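Fiber protein (Snake adenovirus 1, PDB 4D0U) probably forms the trimeric spikes at the capsid vertices and, through the head domain described here, attaches the virion to its host-cell receptor. Local coordinates at residues Glu46-Asp51 with Ala87-Glu92; Lys52-Ala57 with Asp79-Pro84; Gly83-Pro88 with Gly121-Glu126. The protein carries 2 engineered substitutions. All coordinates share one frame; numbering follows the deposited sequence.

Contact 1 (Glu46-Asp51 with Ala87-Glu92); sequences EELQND and APASAE
The carboxylate of Glu46 meets Ser90 with both oxygens. Ser90 OG donates to Glu46 OE1 at 2.6 Å, and the backbone Ser90 N donates to Glu46 OE2 at 2.9 Å with an N-H...O angle of 172°, almost straight. Each oxygen uses its syn lone pair, on the side facing its partner oxygen, so the two donors bridge the open end of the carboxylate and fix its rotation. Glu46 gets there with CG set between its own backbone N and carbonyl carbon (chi1 70°) and an extended chain beyond, which carries the charged end across to the other segment. Ser90 is the N-cap of helix 91-98, and its OG also accepts from Leu93 N; the acid therefore grips the capping residue itself, and the nearby helix start would probably favour its negative charge.

Two residues on, Leu48 turns to the same side and supplies the apolar half. Its CB lies 3.9 Å from Ala87 CB, and its CD2 branch reaches Ala89 CB at 4.1 Å, while CG sits 3.5 Å from Pro88 O. No direct backbone bond joins the segments, although they run nearly antiparallel, 153° apart; one water links Gln49 N to Pro88 O and another links Glu46 OE2 to the same carbonyl. Ala87 CB closes the far end at 3.3 Å from Gln49 O.

Backbone bonds from Glu46 to Phe58 and from Leu48 to Phe56 hold strand 40-49 beside strand 55-65. On the opposing segment, strand 85-88 pairs with strand 122-127, so the contact joins the strands that are outermost, within this chain, in the two antiparallel sheets, and Leu93 of helix 91-98 packs on both Glu46 and Leu48.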
loop_
_atom_site.group_PDB
_atom_site.type_symbol
_atom_site.label_atom_id
_atom_site.label_comp_id
_atom_site.label_asym_id
_atom_site.label_seq_id
_atom_site.Cartn_x
_atom_site.Cartn_y
_atom_site.Cartn_z
ATOM N N GLU A 46 13.591 -7.723 9.103
ATOM C CA GLU A 46 14.983 -7.484 9.414
ATOM C C GLU A 46 15.406 -6.075 9.060
ATOM O O GLU A 46 14.824 -5.449 8.180
ATOM C CB GLU A 46 15.894 -8.521 8.765
ATOM C CG GLU A 46 16.063 -8.492 7.274
ATOM C CD GLU A 46 16.893 -9.696 6.800
ATOM O OE1 GLU A 46 16.338 -10.815 6.897
ATOM O OE2 GLU A 46 18.059 -9.548 6.355
ATOM N N GLU A 47 16.446 -5.601 9.730
ATOM C CA GLU A 47 17.004 -4.287 9.459
ATOM C C GLU A 47 18.259 -4.476 8.624
ATOM O O GLU A 47 19.084 -5.353 8.922
ATOM C CB GLU A 47 17.351 -3.613 10.786
ATOM C CG GLU A 47 17.646 -2.129 10.677
ATOM C CD GLU A 47 16.384 -1.297 10.607
ATOM O OE1 GLU A 47 15.301 -1.816 10.960
ATOM O OE2 GLU A 47 16.470 -0.124 10.195
ATOM N N LEU A 48 18.412 -3.661 7.586
ATOM C CA LEU A 48 19.610 -3.687 6.746
ATOM C C LEU A 48 20.271 -2.320 6.839
ATOM O O LEU A 48 19.587 -1.302 6.999
ATOM C CB LEU A 48 19.250 -3.975 5.273
ATOM C CG LEU A 48 18.999 -5.426 4.847
ATOM C CD1 LEU A 48 17.746 -5.991 5.462
ATOM C CD2 LEU A 48 18.921 -5.600 3.348
ATOM N N GLN A 49 21.596 -2.279 6.725
ATOM C CA GLN A 49 22.288 -1.018 6.811
ATOM C C GLN A 49 23.396 -0.972 5.770
ATOM O O GLN A 49 24.118 -1.951 5.600
ATOM C CB GLN A 49 22.870 -0.875 8.212
ATOM C CG GLN A 49 23.336 0.528 8.531
ATOM C CD GLN A 49 23.486 0.764 10.026
ATOM O OE1 GLN A 49 24.328 1.561 10.444
ATOM N NE2 GLN A 49 22.666 0.086 10.835
ATOM N N ASN A 50 23.530 0.140 5.062
ATOM C CA ASN A 50 24.630 0.269 4.114
ATOM C C ASN A 50 25.912 0.767 4.796
ATOM O O ASN A 50 25.928 0.944 6.015
ATOM C CB ASN A 50 24.238 1.080 2.864
ATOM C CG ASN A 50 24.129 2.569 3.113
ATOM O OD1 ASN A 50 24.314 3.049 4.225
ATOM N ND2 ASN A 50 23.830 3.308 2.059
ATOM N N ASP A 51 26.961 0.977 4.002
ATOM C CA ASP A 51 28.281 1.380 4.526
ATOM C C ASP A 51 28.298 2.830 5.029
ATOM O O ASP A 51 29.255 3.255 5.685
ATOM C CB ASP A 51 29.370 1.157 3.460
ATOM C CG ASP A 51 29.094 1.903 2.151
ATOM O OD1 ASP A 51 28.082 2.637 2.046
ATOM O OD2 ASP A 51 29.909 1.758 1.212
ATOM N N ALA A 87 23.255 -3.462 0.781
ATOM C CA ALA A 87 23.430 -3.985 2.138
ATOM C C ALA A 87 23.277 -5.487 2.132
ATOM O O ALA A 87 22.503 -6.041 1.334
ATOM C CB ALA A 87 22.415 -3.369 3.095
ATOM N N PRO A 88 24.026 -6.175 3.012
ATOM C CA PRO A 88 23.833 -7.620 3.101
ATOM C C PRO A 88 22.468 -7.969 3.682
ATOM O O PRO A 88 21.984 -7.308 4.601
ATOM C CB PRO A 88 24.946 -8.088 4.048
ATOM C CG PRO A 88 25.589 -6.883 4.607
ATOM C CD PRO A 88 25.112 -5.668 3.879
ATOM N N ALA A 89 21.881 -9.026 3.138
ATOM C CA ALA A 89 20.593 -9.548 3.576
ATOM C C ALA A 89 20.745 -10.978 4.077
ATOM O O ALA A 89 21.643 -11.700 3.615
ATOM C CB ALA A 89 19.635 -9.518 2.393
ATOM N N SER A 90 19.868 -11.384 4.994
ATOM C CA SER A 90 19.831 -12.776 5.454
ATOM C C SER A 90 19.586 -13.769 4.324
ATOM O O SER A 90 19.058 -13.420 3.268
ATOM C CB SER A 90 18.775 -12.948 6.522
ATOM O OG SER A 90 17.490 -12.896 5.936
ATOM N N ALA A 91 19.957 -15.039 4.551
ATOM C CA ALA A 91 19.659 -16.078 3.578
ATOM C C ALA A 91 18.152 -16.181 3.291
ATOM O O ALA A 91 17.758 -16.349 2.138
ATOM C CB ALA A 91 20.202 -17.427 4.051
ATOM N N GLU A 92 17.346 -16.048 4.340
ATOM C CA GLU A 92 15.906 -16.190 4.223
ATOM C C GLU A 92 15.333 -15.020 3.409
ATOM O O GLU A 92 14.502 -15.244 2.517
ATOM C CB GLU A 92 15.216 -16.278 5.587
ATOM C CG GLU A 92 13.758 -16.690 5.455
ATOM C CD GLU A 92 13.082 -17.135 6.765
ATOM O OE1 GLU A 92 13.544 -16.760 7.878
ATOM O OE2 GLU A 92 12.055 -17.858 6.671
HETATM O O HOH W 1 20.663 -8.564 7.258
HETATM O O HOH W 2 22.587 -5.148 6.472
#

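Contact 2 (Lys52-Ala57 with Asp79-Pro84); sequences KGVSFA and DGLTGP
Val54 and Asp79 mark the nearest approach of the two backbones, with 6.2 Å between their CA atoms; no ladder of backbone bonds links the segments. Residues 52-54 form a turn into strand 55-65, with Gly53 at positive phi (77°), and 79-84 has no regular secondary structure. The direct hydrogen bond is made instead by a side chain: Ser55 N donates to Asp79 OD2 at 2.9 Å, with an N-H...O angle of 169° and the donor met nearly in line with the C-O bond.

Asp79 reaches this N-H because its CG stands opposite its own carbonyl carbon and beside its backbone N (chi1 -65°), the CB being directed at the turn. The same OD2 accepts from a water at 2.7 Å, which also donates to Gly53 O and has a weak bond with Ser55 OG. Two donors therefore hold one carboxylate oxygen against the start of the strand. Val54 and Asp79 run alongside each other with opposed directions, bringing Val54 CG1 to 3.9 Å from Asp79 CB, while the other methyl, Val54 CG2, lies 3.8 Å from Gly80 O.

The apolar part of the contact belongs to Leu81, whose two methyls have separate partners. Its CD2 touches Val54 CG1 at 4.1 Å; CD1 lies at the edge of the Phe56 ring, near the ring plane and 3.9 Å from CZ. Leu81 is set roughly perpendicular to Phe56, approaching the rim of the ring.

Phe56 also meets the rings of Phe58 and Phe85. Leu81 and Phe56 both rest on the engineered selenomethionine Met125 of strand 122-127, while strand 55-65 lies between strands 40-49 and 68-77, which places this loop contact at one end of the interface between the two sheets.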
loop_
_atom_site.group_PDB
_atom_site.type_symbol
_atom_site.label_atom_id
_atom_site.label_comp_id
_atom_site.label_asym_id
_atom_site.label_seq_id
_atom_site.Cartn_x
_atom_site.Cartn_y
_atom_site.Cartn_z
ATOM N N LYS A 52 27.244 3.581 4.716
ATOM C CA LYS A 52 27.104 4.967 5.139
ATOM C C LYS A 52 26.151 5.120 6.318
ATOM O O LYS A 52 25.853 6.238 6.741
ATOM C CB LYS A 52 26.598 5.796 3.968
ATOM C CG LYS A 52 27.572 5.866 2.813
ATOM C CD LYS A 52 28.717 6.804 3.164
ATOM C CE LYS A 52 29.941 6.553 2.297
ATOM N NZ LYS A 52 31.144 7.137 2.961
ATOM N N GLY A 53 25.667 4.000 6.835
ATOM C CA GLY A 53 24.754 3.994 7.977
ATOM C C GLY A 53 23.302 4.372 7.691
ATOM O O GLY A 53 22.523 4.583 8.636
ATOM N N VAL A 54 22.923 4.462 6.411
ATOM C CA VAL A 54 21.495 4.467 6.038
ATOM C C VAL A 54 20.903 3.125 6.463
ATOM O O VAL A 54 21.475 2.079 6.196
ATOM C CB VAL A 54 21.279 4.694 4.512
ATOM C CG1 VAL A 54 19.803 4.569 4.147
ATOM C CG2 VAL A 54 21.834 6.044 4.039
ATOM N N SER A 55 19.748 3.157 7.128
ATOM C CA SER A 55 19.129 1.896 7.538
ATOM C C SER A 55 17.692 1.786 7.096
ATOM O O SER A 55 16.943 2.775 7.110
ATOM C CB SER A 55 19.274 1.630 9.022
ATOM O OG SER A 55 18.484 2.501 9.744
ATOM N N PHE A 56 17.352 0.571 6.688
ATOM C CA PHE A 56 16.015 0.199 6.236
ATOM C C PHE A 56 15.526 -0.954 7.072
ATOM O O PHE A 56 16.301 -1.829 7.453
ATOM C CB PHE A 56 16.049 -0.336 4.806
ATOM C CG PHE A 56 15.888 0.708 3.747
ATOM C CD1 PHE A 56 16.958 1.534 3.395
ATOM C CD2 PHE A 56 14.677 0.843 3.065
ATOM C CE1 PHE A 56 16.820 2.499 2.403
ATOM C CE2 PHE A 56 14.554 1.796 2.059
ATOM C CZ PHE A 56 15.616 2.627 1.734
ATOM N N ALA A 57 14.221 -0.999 7.280
ATOM C CA ALA A 57 13.597 -2.202 7.763
ATOM C C ALA A 57 12.790 -2.817 6.632
ATOM O O ALA A 57 12.087 -2.106 5.926
ATOM C CB ALA A 57 12.685 -1.850 8.921
ATOM N N ASP A 79 15.495 7.547 6.635
ATOM C CA ASP A 79 16.628 8.234 6.032
ATOM C C ASP A 79 16.302 8.728 4.644
ATOM O O ASP A 79 15.291 8.342 4.047
ATOM C CB ASP A 79 17.843 7.302 6.022
ATOM C CG ASP A 79 18.313 6.956 7.432
ATOM O OD1 ASP A 79 18.188 7.817 8.332
ATOM O OD2 ASP A 79 18.788 5.827 7.661
ATOM N N GLY A 80 17.154 9.595 4.116
ATOM C CA GLY A 80 17.222 9.788 2.676
ATOM C C GLY A 80 18.193 8.856 1.985
ATOM O O GLY A 80 18.993 8.137 2.631
ATOM N N LEU A 81 18.138 8.872 0.664
ATOM C CA LEU A 81 19.021 8.058 -0.163
ATOM C C LEU A 81 19.423 8.879 -1.342
ATOM O O LEU A 81 18.576 9.383 -2.081
ATOM C CB LEU A 81 18.303 6.829 -0.717
ATOM C CG LEU A 81 18.421 5.471 -0.088
ATOM C CD1 LEU A 81 17.653 4.505 -0.984
ATOM C CD2 LEU A 81 19.872 5.033 0.080
ATOM N N THR A 82 20.722 8.972 -1.554
ATOM C CA THR A 82 21.236 9.748 -2.643
ATOM C C THR A 82 21.389 8.905 -3.873
ATOM O O THR A 82 21.276 9.433 -4.978
ATOM C CB THR A 82 22.575 10.427 -2.278
ATOM O OG1 THR A 82 23.549 9.434 -1.941
ATOM C CG2 THR A 82 22.379 11.338 -1.079
ATOM N N GLY A 83 21.602 7.594 -3.683
ATOM C CA GLY A 83 21.849 6.662 -4.772
ATOM C C GLY A 83 21.435 5.286 -4.298
ATOM O O GLY A 83 20.779 5.165 -3.267
ATOM N N PRO A 84 21.789 4.241 -5.055
ATOM C CA PRO A 84 21.369 2.892 -4.700
ATOM C C PRO A 84 21.785 2.508 -3.291
ATOM O O PRO A 84 22.874 2.890 -2.812
ATOM C CB PRO A 84 22.102 2.010 -5.729
ATOM C CG PRO A 84 22.210 2.911 -6.915
ATOM C CD PRO A 84 22.516 4.266 -6.347
HETATM O O HOH W 3 20.198 5.347 9.898
#

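Contact 3 (Gly83-Pro88 with Gly121-Glu126); sequences GPFKAP and GIMTME. Engineered in segment 121-126: Met123 (natural residue Leu), Met125 (natural residue Leu).
An antiparallel two-strand ladder, part of the four-stranded sheet 85-88, 122-127, 112-119 and 105-109, defines this contact; the strand directions differ by 165°. Phe85 with Met125 and Ala87 with Met123 are hydrogen-bonded pairs, each closed by reciprocal bonds: Met125 N to Phe85 O is 2.8 Å, and Met123 N to Ala87 O is also 2.8 Å. Lys86-Thr124 is the non-hydrogen-bonded pair between them, and Pro88-Ile122 the next one beyond.

Phe85, Ala87 and the engineered selenomethionines Met123 and Met125 share the inner face. Met123 SE lies at the edge of the Phe85 ring, 4.1 Å from CD2 and 85° off the ring normal, a Met-aromatic contact; a bend at chi3 (-73°) brings the terminal methyl against Leu48. Phe85 CB also packs on Met125 CB at 4.2 Å.

On the outer face Lys86 and Thr124 run alongside each other in the same direction, with Lys86 CG 3.6 Å from Thr124 OG1. The lysine chain bends at its last two torsions, and a water joins Lys86 NZ to Thr124 OG1. Farther along, Ile122 CD1 comes to 4.0 Å from Pro88 CB.

The inner face is covered by the other sheet, Leu48 of strand 40-49 touching Phe85, Ala87 and Met123, and Phe56 and Phe58 of strand 55-65 packing on Met125 and Met123 respectively; strand 112-119 borders strand 122-127 on its other side.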
loop_
_atom_site.group_PDB
_atom_site.type_symbol
_atom_site.label_atom_id
_atom_site.label_comp_id
_atom_site.label_asym_id
_atom_site.label_seq_id
_atom_site.Cartn_x
_atom_site.Cartn_y
_atom_site.Cartn_z
ATOM N N GLY A 83 21.602 7.594 -3.683
ATOM C CA GLY A 83 21.849 6.662 -4.772
ATOM C C GLY A 83 21.435 5.286 -4.298
ATOM O O GLY A 83 20.779 5.165 -3.267
ATOM N N PRO A 84 21.789 4.241 -5.055
ATOM C CA PRO A 84 21.369 2.892 -4.700
ATOM C C PRO A 84 21.785 2.508 -3.291
ATOM O O PRO A 84 22.874 2.890 -2.812
ATOM C CB PRO A 84 22.102 2.010 -5.729
ATOM C CG PRO A 84 22.210 2.911 -6.915
ATOM C CD PRO A 84 22.516 4.266 -6.347
ATOM N N PHE A 85 20.889 1.789 -2.623
ATOM C CA PHE A 85 21.129 1.268 -1.299
ATOM C C PHE A 85 21.636 -0.153 -1.469
ATOM O O PHE A 85 20.962 -0.993 -2.072
ATOM C CB PHE A 85 19.794 1.222 -0.543
ATOM C CG PHE A 85 19.881 0.609 0.829
ATOM C CD1 PHE A 85 20.443 1.332 1.886
ATOM C CD2 PHE A 85 19.411 -0.701 1.059
ATOM C CE1 PHE A 85 20.521 0.788 3.160
ATOM C CE2 PHE A 85 19.500 -1.249 2.337
ATOM C CZ PHE A 85 20.053 -0.495 3.383
ATOM N N LYS A 86 22.811 -0.427 -0.901
ATOM C CA LYS A 86 23.400 -1.781 -0.961
ATOM C C LYS A 86 23.719 -2.259 0.445
ATOM O O LYS A 86 24.319 -1.524 1.230
ATOM C CB LYS A 86 24.662 -1.801 -1.832
ATOM C CG LYS A 86 24.389 -1.483 -3.302
ATOM C CD LYS A 86 25.659 -1.486 -4.137
ATOM C CE LYS A 86 25.717 -0.235 -5.018
ATOM N NZ LYS A 86 25.205 -0.462 -6.409
ATOM N N ALA A 87 23.255 -3.462 0.781
ATOM C CA ALA A 87 23.430 -3.985 2.138
ATOM C C ALA A 87 23.277 -5.487 2.132
ATOM O O ALA A 87 22.503 -6.041 1.334
ATOM C CB ALA A 87 22.415 -3.369 3.095
ATOM N N PRO A 88 24.026 -6.175 3.012
ATOM C CA PRO A 88 23.833 -7.620 3.101
ATOM C C PRO A 88 22.468 -7.969 3.682
ATOM O O PRO A 88 21.984 -7.308 4.601
ATOM C CB PRO A 88 24.946 -8.088 4.048
ATOM C CG PRO A 88 25.589 -6.883 4.607
ATOM C CD PRO A 88 25.112 -5.668 3.879
ATOM N N GLY A 121 23.315 -12.693 -1.772
ATOM C CA GLY A 121 22.954 -12.202 -0.431
ATOM C C GLY A 121 23.258 -10.723 -0.161
ATOM O O GLY A 121 23.254 -10.292 0.991
ATOM N N ILE A 122 23.520 -9.961 -1.224
ATOM C CA ILE A 122 23.613 -8.508 -1.138
ATOM C C ILE A 122 22.385 -7.887 -1.814
ATOM O O ILE A 122 22.152 -8.114 -2.998
ATOM C CB ILE A 122 24.892 -7.972 -1.802
ATOM C CG1 ILE A 122 26.127 -8.642 -1.177
ATOM C CG2 ILE A 122 24.980 -6.458 -1.675
ATOM C CD1 ILE A 122 26.287 -8.413 0.313
HETATM N N MSE A 123 21.602 -7.125 -1.045
HETATM C CA MSE A 123 20.489 -6.349 -1.634
HETATM C C MSE A 123 21.030 -5.146 -2.352
HETATM O O MSE A 123 21.892 -4.443 -1.808
HETATM C CB MSE A 123 19.595 -5.846 -0.504
HETATM C CG MSE A 123 18.509 -4.945 -1.144
HETATM SE SE MSE A 123 17.346 -4.117 0.189
HETATM C CE MSE A 123 16.319 -5.725 0.689
ATOM N N THR A 124 20.505 -4.854 -3.545
ATOM C CA THR A 124 20.623 -3.503 -4.113
ATOM C C THR A 124 19.242 -2.954 -4.318
ATOM O O THR A 124 18.401 -3.636 -4.896
ATOM C CB THR A 124 21.354 -3.539 -5.474
ATOM O OG1 THR A 124 22.704 -4.012 -5.267
ATOM C CG2 THR A 124 21.456 -2.131 -6.132
HETATM N N MSE A 125 19.005 -1.717 -3.872
HETATM C CA MSE A 125 17.757 -1.018 -4.239
HETATM C C MSE A 125 18.162 0.201 -5.050
HETATM O O MSE A 125 18.751 1.140 -4.499
HETATM C CB MSE A 125 16.919 -0.615 -3.014
HETATM C CG MSE A 125 15.603 -0.044 -3.604
HETATM SE SE MSE A 125 14.306 0.410 -2.203
HETATM C CE MSE A 125 15.176 2.063 -1.760
ATOM N N GLU A 126 17.872 0.186 -6.353
ATOM C CA GLU A 126 18.114 1.360 -7.204
ATOM C C GLU A 126 16.930 2.288 -7.103
ATOM O O GLU A 126 15.834 1.837 -6.808
ATOM C CB GLU A 126 18.371 0.938 -8.659
ATOM C CG GLU A 126 19.640 0.090 -8.745
ATOM C CD GLU A 126 20.043 -0.278 -10.151
ATOM O OE1 GLU A 126 19.493 -1.242 -10.698
ATOM O OE2 GLU A 126 20.974 0.343 -10.681
HETATM O O HOH W 4 24.655 -3.245 -7.126
#

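In the fold
From the N terminus, strand 40-49 supplies the first half of contact 1, and the chain then turns through residues 52-54 into strand 55-65. Contact 2 closes a loop holding the rest of strand 55-65 and strand 68-77 when 79-84 returns to that turn. Contact 1 closes a longer loop around it at 87-92, so contact 2 is nested within contact 1. Contact 3 shares Gly83 and Pro84 with contact 2, and Ala87 and Pro88 with contact 1; its loop runs through helix 91-98 and strands 105-109 and 112-119. Contact 1 ties the two sheets together, contact 2 fixes the loop leading into the second to the start of strand 55-65, and contact 3 builds that second sheet; Phe56, Phe85 and Met125 join contacts 2 and 3.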